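Local structure of mRNA export factor (Human herpesvirus 1, 4YXP) at residues Q162-A167 with I185-S190; T241-C246 with V250-A255; E175-R180 with I195-A200. The protein regulates viral gene expression, inhibits host splicing and mediates nuclear export of viral intronless mRNAs, here represented by its folded, dimeric C-terminal domain. All coordinates share one frame; numbering follows the deposited sequence.

Contact 1 of 3, residues Q162-A167 with I185-S190. With ZN (zinc ion), chain D.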
ATOM      1  N   GLN B 162      -9.937  -1.573  12.020  1.00 30.53           N
ATOM      2  CA  GLN B 162     -10.373  -2.761  12.742  1.00 32.50           C
ATOM      3  C   GLN B 162     -11.043  -2.342  14.047  1.00 31.61           C
ATOM      4  O   GLN B 162     -12.116  -2.836  14.394  1.00 33.74           O
ATOM      5  CB  GLN B 162      -9.200  -3.703  13.024  1.00 37.29           C
ATOM      6  CG  GLN B 162      -9.587  -4.922  13.860  1.00 44.46           C
ATOM      7  CD  GLN B 162      -8.506  -5.985  13.891  1.00 51.05           C
ATOM      8  OE1 GLN B 162      -7.314  -5.678  13.960  1.00 53.72           O
ATOM      9  NE2 GLN B 162      -8.919  -7.247  13.837  1.00 53.79           N
ATOM     10  N   CYS B 163     -10.410  -1.417  14.760  1.00 29.40           N
ATOM     11  CA  CYS B 163     -10.950  -0.920  16.021  1.00 30.50           C
ATOM     12  C   CYS B 163     -12.079   0.093  15.801  1.00 30.00           C
ATOM     13  O   CYS B 163     -13.117   0.027  16.457  1.00 30.81           O
ATOM     14  CB  CYS B 163      -9.840  -0.283  16.858  1.00 32.47           C
ATOM     15  SG  CYS B 163     -10.369   0.214  18.520  1.00 35.78           S
ATOM     16  N   TYR B 164     -11.875   1.026  14.876  1.00 29.67           N
ATOM     17  CA  TYR B 164     -12.833   2.113  14.661  1.00 31.27           C
ATOM     18  C   TYR B 164     -14.197   1.612  14.179  1.00 30.60           C
ATOM     19  O   TYR B 164     -15.236   2.035  14.688  1.00 32.68           O
ATOM     20  CB  TYR B 164     -12.271   3.120  13.654  1.00 30.36           C
ATOM     21  CG  TYR B 164     -13.272   4.165  13.197  1.00 29.47           C
ATOM     22  CD1 TYR B 164     -13.470   5.334  13.922  1.00 29.35           C
ATOM     23  CD2 TYR B 164     -14.013   3.982  12.038  1.00 28.87           C
ATOM     24  CE1 TYR B 164     -14.384   6.292  13.502  1.00 29.55           C
ATOM     25  CE2 TYR B 164     -14.925   4.931  11.611  1.00 29.83           C
ATOM     26  CZ  TYR B 164     -15.104   6.082  12.344  1.00 30.36           C
ATOM     27  OH  TYR B 164     -16.012   7.025  11.918  1.00 31.83           O
ATOM     28  N   LEU B 165     -14.199   0.726  13.188  1.00 27.43           N
ATOM     29  CA  LEU B 165     -15.453   0.230  12.631  1.00 27.73           C
ATOM     30  C   LEU B 165     -16.233  -0.573  13.667  1.00 31.24           C
ATOM     31  O   LEU B 165     -17.461  -0.510  13.718  1.00 32.26           O
ATOM     32  CB  LEU B 165     -15.188  -0.619  11.385  1.00 25.83           C
ATOM     33  CG  LEU B 165     -14.674   0.160  10.168  1.00 24.19           C
ATOM     34  CD1 LEU B 165     -14.257  -0.783   9.054  1.00 23.46           C
ATOM     35  CD2 LEU B 165     -15.731   1.141   9.662  1.00 25.24           C
ATOM     36  N   LYS B 166     -15.516  -1.316  14.501  1.00 34.10           N
ATOM     37  CA  LYS B 166     -16.153  -2.088  15.561  1.00 39.91           C
ATOM     38  C   LYS B 166     -16.850  -1.179  16.574  1.00 41.48           C
ATOM     39  O   LYS B 166     -17.918  -1.514  17.087  1.00 43.76           O
ATOM     40  CB  LYS B 166     -15.126  -2.968  16.273  1.00 45.49           C
ATOM     41  CG  LYS B 166     -15.400  -4.459  16.148  1.00 51.48           C
ATOM     42  CD  LYS B 166     -14.578  -5.278  17.137  1.00 56.68           C
ATOM     43  CE  LYS B 166     -15.031  -5.045  18.575  1.00 61.57           C
ATOM     44  NZ  LYS B 166     -14.319  -5.922  19.542  1.00 64.70           N
ATOM     45  N   ALA B 167     -16.242  -0.033  16.863  1.00 41.07           N
ATOM     46  CA  ALA B 167     -16.812   0.919  17.813  1.00 43.86           C
ATOM     47  C   ALA B 167     -18.092   1.546  17.267  1.00 45.01           C
ATOM     48  O   ALA B 167     -18.998   1.892  18.027  1.00 48.07           O
ATOM     49  CB  ALA B 167     -15.800   2.003  18.148  1.00 43.14           C
ATOM     50  N   ILE B 185     -23.249   2.082   4.217  1.00 31.06           N
ATOM     51  CA  ILE B 185     -22.586   3.364   4.437  1.00 29.73           C
ATOM     52  C   ILE B 185     -23.279   4.116   5.569  1.00 32.17           C
ATOM     53  O   ILE B 185     -24.452   4.480   5.458  1.00 33.91           O
ATOM     54  CB  ILE B 185     -22.559   4.199   3.144  1.00 27.71           C
ATOM     55  CG1 ILE B 185     -21.791   3.440   2.052  1.00 27.08           C
ATOM     56  CG2 ILE B 185     -21.934   5.568   3.406  1.00 25.90           C
ATOM     57  CD1 ILE B 185     -21.769   4.130   0.697  1.00 26.47           C
ATOM     58  N   LYS B 186     -22.547   4.349   6.655  1.00 33.02           N
ATOM     59  CA  LYS B 186     -23.094   5.046   7.818  1.00 35.12           C
ATOM     60  C   LYS B 186     -22.137   6.108   8.356  1.00 34.65           C
ATOM     61  O   LYS B 186     -22.429   6.768   9.351  1.00 35.20           O
ATOM     62  CB  LYS B 186     -23.427   4.046   8.927  1.00 35.70           C
ATOM     63  CG  LYS B 186     -24.465   3.000   8.549  1.00 37.21           C
ATOM     64  CD  LYS B 186     -25.824   3.618   8.233  1.00 40.56           C
ATOM     65  CE  LYS B 186     -26.828   2.551   7.822  1.00 43.31           C
ATOM     66  NZ  LYS B 186     -28.051   3.120   7.191  1.00 45.25           N
ATOM     67  N   ASP B 187     -20.994   6.271   7.699  1.00 32.35           N
ATOM     68  CA  ASP B 187     -20.001   7.250   8.126  1.00 32.40           C
ATOM     69  C   ASP B 187     -19.011   7.498   6.996  1.00 30.79           C
ATOM     70  O   ASP B 187     -19.138   6.917   5.918  1.00 29.59           O
ATOM     71  CB  ASP B 187     -19.266   6.769   9.382  1.00 33.73           C
ATOM     72  CG  ASP B 187     -18.106   5.842   9.059  1.00 32.80           C
ATOM     73  OD1 ASP B 187     -18.323   4.825   8.365  1.00 31.58           O
ATOM     74  OD2 ASP B 187     -16.973   6.139   9.490  1.00 33.18           O
ATOM     75  N   ILE B 188     -18.020   8.348   7.241  1.00 30.98           N
ATOM     76  CA  ILE B 188     -17.073   8.718   6.194  1.00 29.77           C
ATOM     77  C   ILE B 188     -16.190   7.534   5.792  1.00 28.02           C
ATOM     78  O   ILE B 188     -15.881   7.357   4.610  1.00 26.72           O
ATOM     79  CB  ILE B 188     -16.209   9.925   6.629  1.00 30.23           C
ATOM     80  CG1 ILE B 188     -15.266  10.351   5.498  1.00 28.92           C
ATOM     81  CG2 ILE B 188     -15.408   9.605   7.889  1.00 31.45           C
ATOM     82  CD1 ILE B 188     -15.977  10.837   4.249  1.00 29.79           C
ATOM     83  N   ALA B 189     -15.775   6.724   6.759  1.00 27.17           N
ATOM     84  CA  ALA B 189     -14.900   5.599   6.454  1.00 24.87           C
ATOM     85  C   ALA B 189     -15.611   4.602   5.549  1.00 23.42           C
ATOM     86  O   ALA B 189     -15.070   4.195   4.520  1.00 24.65           O
ATOM     87  CB  ALA B 189     -14.428   4.919   7.727  1.00 26.44           C
ATOM     88  N   SER B 190     -16.823   4.208   5.927  1.00 23.35           N
ATOM     89  CA  SER B 190     -17.577   3.253   5.125  1.00 25.53           C
ATOM     90  C   SER B 190     -17.969   3.869   3.780  1.00 25.78           C
ATOM     91  O   SER B 190     -18.041   3.168   2.774  1.00 26.74           O
ATOM     92  CB  SER B 190     -18.820   2.765   5.880  1.00 27.77           C
ATOM     93  OG  SER B 190     -19.616   3.835   6.347  1.00 29.68           O
TER
HETATM   94 ZN    ZN D 601      -9.545   2.299  18.868  0.84 27.17          ZN

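Contact 2 of 3, residues T241-C246 with V250-A255. With ZN (zinc ion), chain D.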
ATOM      1  N   THR B 241     -10.416  12.023  16.409  1.00 33.75           N
ATOM      2  CA  THR B 241     -11.483  11.969  17.412  1.00 35.77           C
ATOM      3  C   THR B 241     -11.767  10.580  17.995  1.00 37.04           C
ATOM      4  O   THR B 241     -12.365  10.470  19.066  1.00 38.74           O
ATOM      5  CB  THR B 241     -12.804  12.495  16.826  1.00 34.11           C
ATOM      6  OG1 THR B 241     -13.202  11.667  15.728  1.00 31.10           O
ATOM      7  CG2 THR B 241     -12.646  13.935  16.350  1.00 34.56           C
ATOM      8  N   HIS B 242     -11.362   9.526  17.293  1.00 34.99           N
ATOM      9  CA  HIS B 242     -11.657   8.164  17.734  1.00 35.59           C
ATOM     10  C   HIS B 242     -11.065   7.882  19.118  1.00 37.00           C
ATOM     11  O   HIS B 242     -11.658   7.154  19.919  1.00 38.26           O
ATOM     12  CB  HIS B 242     -11.129   7.150  16.715  1.00 34.36           C
ATOM     13  CG  HIS B 242     -11.139   5.734  17.205  1.00 34.30           C
ATOM     14  ND1 HIS B 242     -12.304   5.054  17.502  1.00 34.41           N
ATOM     15  CD2 HIS B 242     -10.128   4.865  17.444  1.00 33.82           C
ATOM     16  CE1 HIS B 242     -12.007   3.835  17.909  1.00 34.78           C
ATOM     17  NE2 HIS B 242     -10.693   3.692  17.886  1.00 33.79           N
ATOM     18  N   ARG B 243      -9.910   8.473  19.404  1.00 37.84           N
ATOM     19  CA  ARG B 243      -9.223   8.241  20.674  1.00 38.31           C
ATOM     20  C   ARG B 243     -10.055   8.699  21.877  1.00 39.03           C
ATOM     21  O   ARG B 243      -9.784   8.296  23.014  1.00 39.15           O
ATOM     22  CB  ARG B 243      -7.862   8.946  20.678  1.00 37.86           C
ATOM     23  CG  ARG B 243      -7.934  10.468  20.606  1.00 39.54           C
ATOM     24  CD  ARG B 243      -6.592  11.071  20.210  1.00 39.19           C
ATOM     25  NE  ARG B 243      -6.224  10.748  18.830  1.00 36.50           N
ATOM     26  CZ  ARG B 243      -5.007  10.905  18.315  1.00 34.35           C
ATOM     27  NH1 ARG B 243      -4.014  11.378  19.057  1.00 34.69           N
ATOM     28  NH2 ARG B 243      -4.779  10.588  17.048  1.00 32.01           N
ATOM     29  N   GLN B 244     -11.064   9.531  21.630  1.00 38.39           N
ATOM     30  CA  GLN B 244     -11.944  10.006  22.698  1.00 41.33           C
ATOM     31  C   GLN B 244     -12.924   8.924  23.154  1.00 44.78           C
ATOM     32  O   GLN B 244     -13.404   8.951  24.287  1.00 46.31           O
ATOM     33  CB  GLN B 244     -12.726  11.242  22.243  1.00 41.47           C
ATOM     34  CG  GLN B 244     -11.876  12.480  22.008  1.00 43.18           C
ATOM     35  CD  GLN B 244     -12.710  13.684  21.599  1.00 46.54           C
ATOM     36  OE1 GLN B 244     -13.800  13.912  22.132  1.00 49.28           O
ATOM     37  NE2 GLN B 244     -12.205  14.458  20.646  1.00 46.12           N
ATOM     38  N   GLU B 245     -13.224   7.977  22.269  1.00 46.59           N
ATOM     39  CA  GLU B 245     -14.169   6.906  22.581  1.00 49.79           C
ATOM     40  C   GLU B 245     -13.463   5.566  22.788  1.00 46.33           C
ATOM     41  O   GLU B 245     -14.107   4.570  23.113  1.00 47.19           O
ATOM     42  CB  GLU B 245     -15.213   6.776  21.464  1.00 52.80           C
ATOM     43  CG  GLU B 245     -14.683   6.163  20.172  1.00 53.19           C
ATOM     44  CD  GLU B 245     -15.712   6.155  19.057  1.00 54.25           C
ATOM     45  OE1 GLU B 245     -16.889   6.471  19.333  1.00 55.16           O
ATOM     46  OE2 GLU B 245     -15.338   5.835  17.905  1.00 53.61           O
ATOM     47  N   CYS B 246     -12.144   5.553  22.602  1.00 41.89           N
ATOM     48  CA  CYS B 246     -11.355   4.324  22.663  1.00 38.26           C
ATOM     49  C   CYS B 246     -10.281   4.414  23.747  1.00 39.04           C
ATOM     50  O   CYS B 246      -9.505   5.365  23.777  1.00 40.90           O
ATOM     51  CB  CYS B 246     -10.714   4.053  21.298  1.00 34.72           C
ATOM     52  SG  CYS B 246      -9.755   2.538  21.189  1.00 32.64           S
ATOM     53  N   VAL B 250      -2.401   1.565  22.312  1.00 31.32           N
ATOM     54  CA  VAL B 250      -1.752   1.229  21.046  1.00 30.08           C
ATOM     55  C   VAL B 250      -2.586   1.702  19.854  1.00 27.19           C
ATOM     56  O   VAL B 250      -2.032   2.032  18.801  1.00 25.62           O
ATOM     57  CB  VAL B 250      -1.452  -0.287  20.942  1.00 32.63           C
ATOM     58  CG1 VAL B 250      -0.442  -0.702  22.007  1.00 33.64           C
ATOM     59  CG2 VAL B 250      -2.724  -1.118  21.055  1.00 34.88           C
ATOM     60  N   CYS B 251      -3.907   1.748  20.005  1.00 27.34           N
ATOM     61  CA  CYS B 251      -4.753   2.298  18.943  1.00 29.25           C
ATOM     62  C   CYS B 251      -4.442   3.783  18.751  1.00 30.93           C
ATOM     63  O   CYS B 251      -4.346   4.267  17.621  1.00 29.50           O
ATOM     64  CB  CYS B 251      -6.244   2.104  19.254  1.00 31.31           C
ATOM     65  SG  CYS B 251      -7.372   2.703  17.927  1.00 32.28           S
ATOM     66  N   GLU B 252      -4.282   4.498  19.860  1.00 32.69           N
ATOM     67  CA  GLU B 252      -3.945   5.920  19.817  1.00 33.28           C
ATOM     68  C   GLU B 252      -2.587   6.128  19.147  1.00 31.68           C
ATOM     69  O   GLU B 252      -2.380   7.099  18.419  1.00 30.26           O
ATOM     70  CB  GLU B 252      -3.942   6.508  21.232  1.00 35.04           C
ATOM     71  CG  GLU B 252      -3.754   8.015  21.294  1.00 34.99           C
ATOM     72  CD  GLU B 252      -3.809   8.552  22.714  1.00 36.65           C
ATOM     73  OE1 GLU B 252      -3.281   7.884  23.627  1.00 35.95           O
ATOM     74  OE2 GLU B 252      -4.385   9.640  22.922  1.00 38.87           O
ATOM     75  N   LEU B 253      -1.667   5.199  19.385  1.00 31.23           N
ATOM     76  CA  LEU B 253      -0.337   5.252  18.786  1.00 30.96           C
ATOM     77  C   LEU B 253      -0.412   5.039  17.271  1.00 25.81           C
ATOM     78  O   LEU B 253       0.258   5.726  16.494  1.00 24.55           O
ATOM     79  CB  LEU B 253       0.567   4.195  19.431  1.00 36.15           C
ATOM     80  CG  LEU B 253       2.087   4.322  19.294  1.00 41.30           C
ATOM     81  CD1 LEU B 253       2.585   5.671  19.778  1.00 45.21           C
ATOM     82  CD2 LEU B 253       2.766   3.210  20.086  1.00 42.05           C
ATOM     83  N   THR B 254      -1.239   4.083  16.861  1.00 24.24           N
ATOM     84  CA  THR B 254      -1.429   3.769  15.452  1.00 24.07           C
ATOM     85  C   THR B 254      -2.011   4.977  14.716  1.00 25.23           C
ATOM     86  O   THR B 254      -1.514   5.381  13.665  1.00 26.84           O
ATOM     87  CB  THR B 254      -2.357   2.542  15.284  1.00 24.32           C
ATOM     88  OG1 THR B 254      -1.708   1.377  15.812  1.00 23.95           O
ATOM     89  CG2 THR B 254      -2.713   2.301  13.824  1.00 23.84           C
ATOM     90  N   ALA B 255      -3.067   5.551  15.278  1.00 24.62           N
ATOM     91  CA  ALA B 255      -3.724   6.696  14.660  1.00 25.12           C
ATOM     92  C   ALA B 255      -2.764   7.872  14.535  1.00 26.62           C
ATOM     93  O   ALA B 255      -2.742   8.563  13.517  1.00 25.94           O
ATOM     94  CB  ALA B 255      -4.950   7.098  15.460  1.00 25.85           C
TER
HETATM   95 ZN    ZN D 601      -9.545   2.299  18.868  0.84 27.17          ZN
HETATM   96  O   HOH W   1      -3.793  12.049  21.688  1.00 31.34           O

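Contact 3 of 3, residues E175-R180 with I195-A200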
ATOM      1  N   GLU B 175     -15.379  -6.909   4.789  1.00 38.05           N
ATOM      2  CA  GLU B 175     -16.793  -7.147   4.513  1.00 37.89           C
ATOM      3  C   GLU B 175     -17.403  -5.991   3.721  1.00 33.86           C
ATOM      4  O   GLU B 175     -18.183  -6.208   2.791  1.00 33.33           O
ATOM      5  CB  GLU B 175     -17.565  -7.348   5.817  1.00 44.20           C
ATOM      6  CG  GLU B 175     -17.023  -8.467   6.701  1.00 51.81           C
ATOM      7  CD  GLU B 175     -17.448  -8.322   8.150  1.00 58.61           C
ATOM      8  OE1 GLU B 175     -18.600  -7.903   8.393  1.00 60.90           O
ATOM      9  OE2 GLU B 175     -16.625  -8.621   9.043  1.00 61.32           O
ATOM     10  N   LEU B 176     -17.051  -4.764   4.092  1.00 32.68           N
ATOM     11  CA  LEU B 176     -17.546  -3.580   3.388  1.00 31.73           C
ATOM     12  C   LEU B 176     -17.182  -3.634   1.908  1.00 30.16           C
ATOM     13  O   LEU B 176     -18.023  -3.384   1.042  1.00 28.98           O
ATOM     14  CB  LEU B 176     -16.979  -2.297   4.008  1.00 31.24           C
ATOM     15  CG  LEU B 176     -17.513  -1.857   5.375  1.00 31.97           C
ATOM     16  CD1 LEU B 176     -16.698  -0.686   5.895  1.00 29.19           C
ATOM     17  CD2 LEU B 176     -18.988  -1.483   5.301  1.00 34.54           C
ATOM     18  N   CYS B 177     -15.923  -3.964   1.629  1.00 29.67           N
ATOM     19  CA  CYS B 177     -15.403  -3.962   0.265  1.00 30.68           C
ATOM     20  C   CYS B 177     -15.817  -5.209  -0.513  1.00 32.95           C
ATOM     21  O   CYS B 177     -15.663  -5.265  -1.736  1.00 34.82           O
ATOM     22  CB  CYS B 177     -13.878  -3.845   0.285  1.00 30.62           C
ATOM     23  SG  CYS B 177     -13.285  -2.289   0.971  1.00 31.27           S
ATOM     24  N   SER B 178     -16.336  -6.204   0.196  1.00 32.89           N
ATOM     25  CA  SER B 178     -16.844  -7.413  -0.434  1.00 34.50           C
ATOM     26  C   SER B 178     -18.333  -7.272  -0.756  1.00 36.03           C
ATOM     27  O   SER B 178     -18.783  -7.638  -1.843  1.00 38.25           O
ATOM     28  CB  SER B 178     -16.612  -8.625   0.472  1.00 37.06           C
ATOM     29  OG  SER B 178     -17.216  -9.781  -0.073  1.00 40.96           O
ATOM     30  N   ARG B 179     -19.091  -6.732   0.193  1.00 34.44           N
ATOM     31  CA  ARG B 179     -20.536  -6.586   0.035  1.00 34.02           C
ATOM     32  C   ARG B 179     -20.880  -5.445  -0.918  1.00 32.81           C
ATOM     33  O   ARG B 179     -21.796  -5.563  -1.734  1.00 34.15           O
ATOM     34  CB  ARG B 179     -21.192  -6.356   1.399  1.00 34.53           C
ATOM     35  CG  ARG B 179     -21.143  -7.578   2.311  1.00 37.72           C
ATOM     36  CD  ARG B 179     -21.355  -7.202   3.768  1.00 39.32           C
ATOM     37  NE  ARG B 179     -22.589  -6.447   3.977  1.00 40.78           N
ATOM     38  CZ  ARG B 179     -23.763  -6.981   4.308  1.00 44.78           C
ATOM     39  NH1 ARG B 179     -23.892  -8.294   4.480  1.00 46.71           N
ATOM     40  NH2 ARG B 179     -24.819  -6.194   4.469  1.00 46.91           N
ATOM     41  N   ARG B 180     -20.143  -4.345  -0.806  1.00 30.75           N
ATOM     42  CA  ARG B 180     -20.298  -3.206  -1.710  1.00 30.25           C
ATOM     43  C   ARG B 180     -21.750  -2.727  -1.783  1.00 30.20           C
ATOM     44  O   ARG B 180     -22.310  -2.573  -2.871  1.00 30.97           O
ATOM     45  CB  ARG B 180     -19.785  -3.573  -3.106  1.00 31.59           C
ATOM     46  CG  ARG B 180     -18.293  -3.916  -3.138  1.00 32.43           C
ATOM     47  CD  ARG B 180     -17.780  -4.145  -4.557  1.00 32.94           C
ATOM     48  NE  ARG B 180     -18.222  -5.422  -5.117  1.00 34.10           N
ATOM     49  CZ  ARG B 180     -17.553  -6.569  -5.014  1.00 34.96           C
ATOM     50  NH1 ARG B 180     -16.394  -6.623  -4.367  1.00 35.13           N
ATOM     51  NH2 ARG B 180     -18.045  -7.671  -5.565  1.00 36.29           N
ATOM     52  N   ILE B 195     -17.786   3.129  -1.690  1.00 22.81           N
ATOM     53  CA  ILE B 195     -17.927   3.792  -2.985  1.00 23.39           C
ATOM     54  C   ILE B 195     -16.750   3.446  -3.893  1.00 22.79           C
ATOM     55  O   ILE B 195     -16.943   3.083  -5.053  1.00 22.33           O
ATOM     56  CB  ILE B 195     -18.075   5.316  -2.817  1.00 24.06           C
ATOM     57  CG1 ILE B 195     -19.382   5.647  -2.091  1.00 23.93           C
ATOM     58  CG2 ILE B 195     -18.032   6.024  -4.174  1.00 26.18           C
ATOM     59  CD1 ILE B 195     -20.649   5.164  -2.801  1.00 25.51           C
ATOM     60  N   LEU B 196     -15.533   3.555  -3.378  1.00 23.80           N
ATOM     61  CA  LEU B 196     -14.357   3.218  -4.173  1.00 24.91           C
ATOM     62  C   LEU B 196     -14.386   1.747  -4.596  1.00 25.33           C
ATOM     63  O   LEU B 196     -14.003   1.415  -5.716  1.00 25.72           O
ATOM     64  CB  LEU B 196     -13.068   3.516  -3.402  1.00 25.64           C
ATOM     65  CG  LEU B 196     -12.725   4.983  -3.128  1.00 25.40           C
ATOM     66  CD1 LEU B 196     -11.358   5.075  -2.469  1.00 24.71           C
ATOM     67  CD2 LEU B 196     -12.761   5.829  -4.396  1.00 25.24           C
ATOM     68  N   ALA B 197     -14.837   0.867  -3.706  1.00 24.79           N
ATOM     69  CA  ALA B 197     -14.902  -0.558  -4.024  1.00 25.04           C
ATOM     70  C   ALA B 197     -15.924  -0.818  -5.128  1.00 25.35           C
ATOM     71  O   ALA B 197     -15.685  -1.626  -6.027  1.00 25.13           O
ATOM     72  CB  ALA B 197     -15.244  -1.372  -2.787  1.00 24.46           C
ATOM     73  N   ARG B 198     -17.065  -0.140  -5.051  1.00 25.94           N
ATOM     74  CA  ARG B 198     -18.103  -0.286  -6.064  1.00 26.20           C
ATOM     75  C   ARG B 198     -17.587   0.201  -7.412  1.00 26.17           C
ATOM     76  O   ARG B 198     -17.731  -0.482  -8.420  1.00 26.30           O
ATOM     77  CB  ARG B 198     -19.366   0.485  -5.669  1.00 26.34           C
ATOM     78  CG  ARG B 198     -20.183  -0.190  -4.580  1.00 26.19           C
ATOM     79  CD  ARG B 198     -21.261   0.732  -4.018  1.00 26.18           C
ATOM     80  NE  ARG B 198     -22.269   1.117  -5.006  1.00 26.98           N
ATOM     81  CZ  ARG B 198     -23.386   0.438  -5.255  1.00 28.76           C
ATOM     82  NH1 ARG B 198     -23.654  -0.688  -4.606  1.00 29.57           N
ATOM     83  NH2 ARG B 198     -24.243   0.884  -6.166  1.00 29.41           N
ATOM     84  N   LEU B 199     -16.977   1.381  -7.422  1.00 25.18           N
ATOM     85  CA  LEU B 199     -16.459   1.955  -8.656  1.00 25.36           C
ATOM     86  C   LEU B 199     -15.359   1.063  -9.238  1.00 23.75           C
ATOM     87  O   LEU B 199     -15.358   0.771 -10.430  1.00 22.39           O
ATOM     88  CB  LEU B 199     -15.936   3.372  -8.408  1.00 25.33           C
ATOM     89  CG  LEU B 199     -15.496   4.180  -9.630  1.00 26.73           C
ATOM     90  CD1 LEU B 199     -16.627   4.311 -10.646  1.00 27.14           C
ATOM     91  CD2 LEU B 199     -15.013   5.557  -9.204  1.00 27.91           C
ATOM     92  N   ALA B 200     -14.432   0.618  -8.393  1.00 23.14           N
ATOM     93  CA  ALA B 200     -13.350  -0.251  -8.848  1.00 23.78           C
ATOM     94  C   ALA B 200     -13.899  -1.547  -9.438  1.00 26.66           C
ATOM     95  O   ALA B 200     -13.370  -2.066 -10.424  1.00 29.67           O
ATOM     96  CB  ALA B 200     -12.391  -0.555  -7.705  1.00 23.10           C
TER

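Contact 1 of 3, residues Q162-A167 with I185-S190
Tyr164 and Asp187 approach each other from opposite directions and meet through a hydrogen bond: the phenol OH of Tyr164 donates to OD2 of Asp187 at 2.8 Å. The carboxylate oxygen lies at the edge of the ring, near its plane, and is met on its anti side, the ring and carboxylate planes standing 36° apart. With CG of Tyr164 anti to the backbone N (chi1 171°), the ring reaches off helix 146-167 toward the start of helix 188-204.

Asp187 is the N-cap of that second helix. Its OD1 accepts twice from Ser190, from the amide N at 2.9 Å and from OG at 2.6 Å, and OD2 takes a weak bond from Ala189 N. The buried carboxylate is thus gripped through both oxygens, and the helix dipole would be expected to support its negative charge. Next to this polar junction, CB of Ala189 packs obliquely against CE2 of Tyr164 at 3.9 Å, with CD2 of Leu165 beside it and Ile238 of helix 230-241 adding cover. One residue before the tyrosine, Cys163 SG binds the zinc ion at 2.3 Å. The motif is an Asp N-cap inside the CHC2-type zinc finger, bound by the tyrosine that follows a zinc ligand.

Contact 2 of 3, residues T241-C246 with V250-A255
A CHC2-type zinc site gathers this contact, three of its four ligands coming from the two segments and the fourth from Cys163. His242 binds the zinc ion through NE2 at 2.0 Å, Cys246 through SG at 2.3 Å and Cys251 through SG at 2.4 Å. SG of Cys251 sits at the edge of the His242 ring, 3.5 Å from NE2. The imidazole is held at its other nitrogen as well: ND1 donates to OE2 of Glu245 at 3.2 Å, nearly in the ring plane and onto the oxygen's anti lone pair. Glu245 in turn pairs with Arg168.

Away from the metal, Arg243, bent at chi3 (68°), crosses Glu252 at about a right angle, CG of Glu252 lying over one guanidinium face. Their opposite charges are near but joined through a water, which accepts from NH1 of Arg243 at 2.7 Å and donates to OE2 of Glu252. NH2 of Arg243 bonds to Leu239 O and to Ser35 of the second subunit.

With Cys163, three cysteine sulfurs, probably thiolates, and one imidazole nitrogen surround the zinc ion. The zinc bond at NE2 and the Glu245 bond at ND1 together hold the ring's rotation, and Glu245 would probably make the histidine a stronger donor to zinc.

Contact 3 of 3, residues E175-R180 with I195-A200
The carbonyl O of Arg180 accepts from NH1 of Arg198 at 2.9 Å, the one hydrogen bond that joins the two segments. Its N-H...O angle is 149°. The oxygen lies close to the plane of the Arg198 guanidinium, at its edge, whereas the donor is tilted 29° from the carbonyl plane. A bend at chi3 of Arg198 carries the guanidinium back to this carbonyl, and its other nitrogens are also fixed by backbone oxygens: NE donates to Thr214 O and NH2 to Ala213 O. Three main-chain carbonyls therefore grip the guanidinium, and their oxygens would be expected to offset part of its positive charge.

The aliphatic parts of the two arginines meet as well, with CB of Arg180 3.7 Å from CG of Arg198. Arg180, the first residue beyond helix 173-179, has a positive phi (53°), and its side chain then passes over Ala197: CG lies 4.0 Å from CB of Ala197, and CD rests near the carbonyl O of the same residue at 3.6 Å. Further on, the guanidinium of Arg180 turns back to its own helix end. NH1 makes a weak bond to Cys177 O, and Ser178 O stands above the centre of the guanidinium, on one of its faces.

Ala197 CB is the apolar centre of the contact, touching CA of Cys177 at 4.0 Å as well as the Arg180 chain. With just this methyl group between them, the backbones come close, CA of Cys177 lying 5.5 Å from CA of Ala197. In the all-helical domain, the C-terminal end of helix 173-179 thus rests on helix 188-204, whose Leu196 and Leu199 pack on helices 112-132 and 146-167.

Followed from the N terminus, the chain leaves helix 146-167 at contact 1, passes through helix 173-179 and returns to the start of helix 188-204. Contact 3 opens inside that excursion and closes further along helix 188-204, so contacts 1 and 3 cross rather than nest. They also touch, Leu165 meeting Leu176 and Ile185 meeting Ile195, and both use helix 188-204. Contact 2 follows in series, closing the short loop between helices 230-241 and 249-259. It joins contact 1 through the shared zinc ion and directly, Tyr164 packing on His242, whereas contacts 2 and 3 do not touch, their nearest atoms being about 14 Å apart.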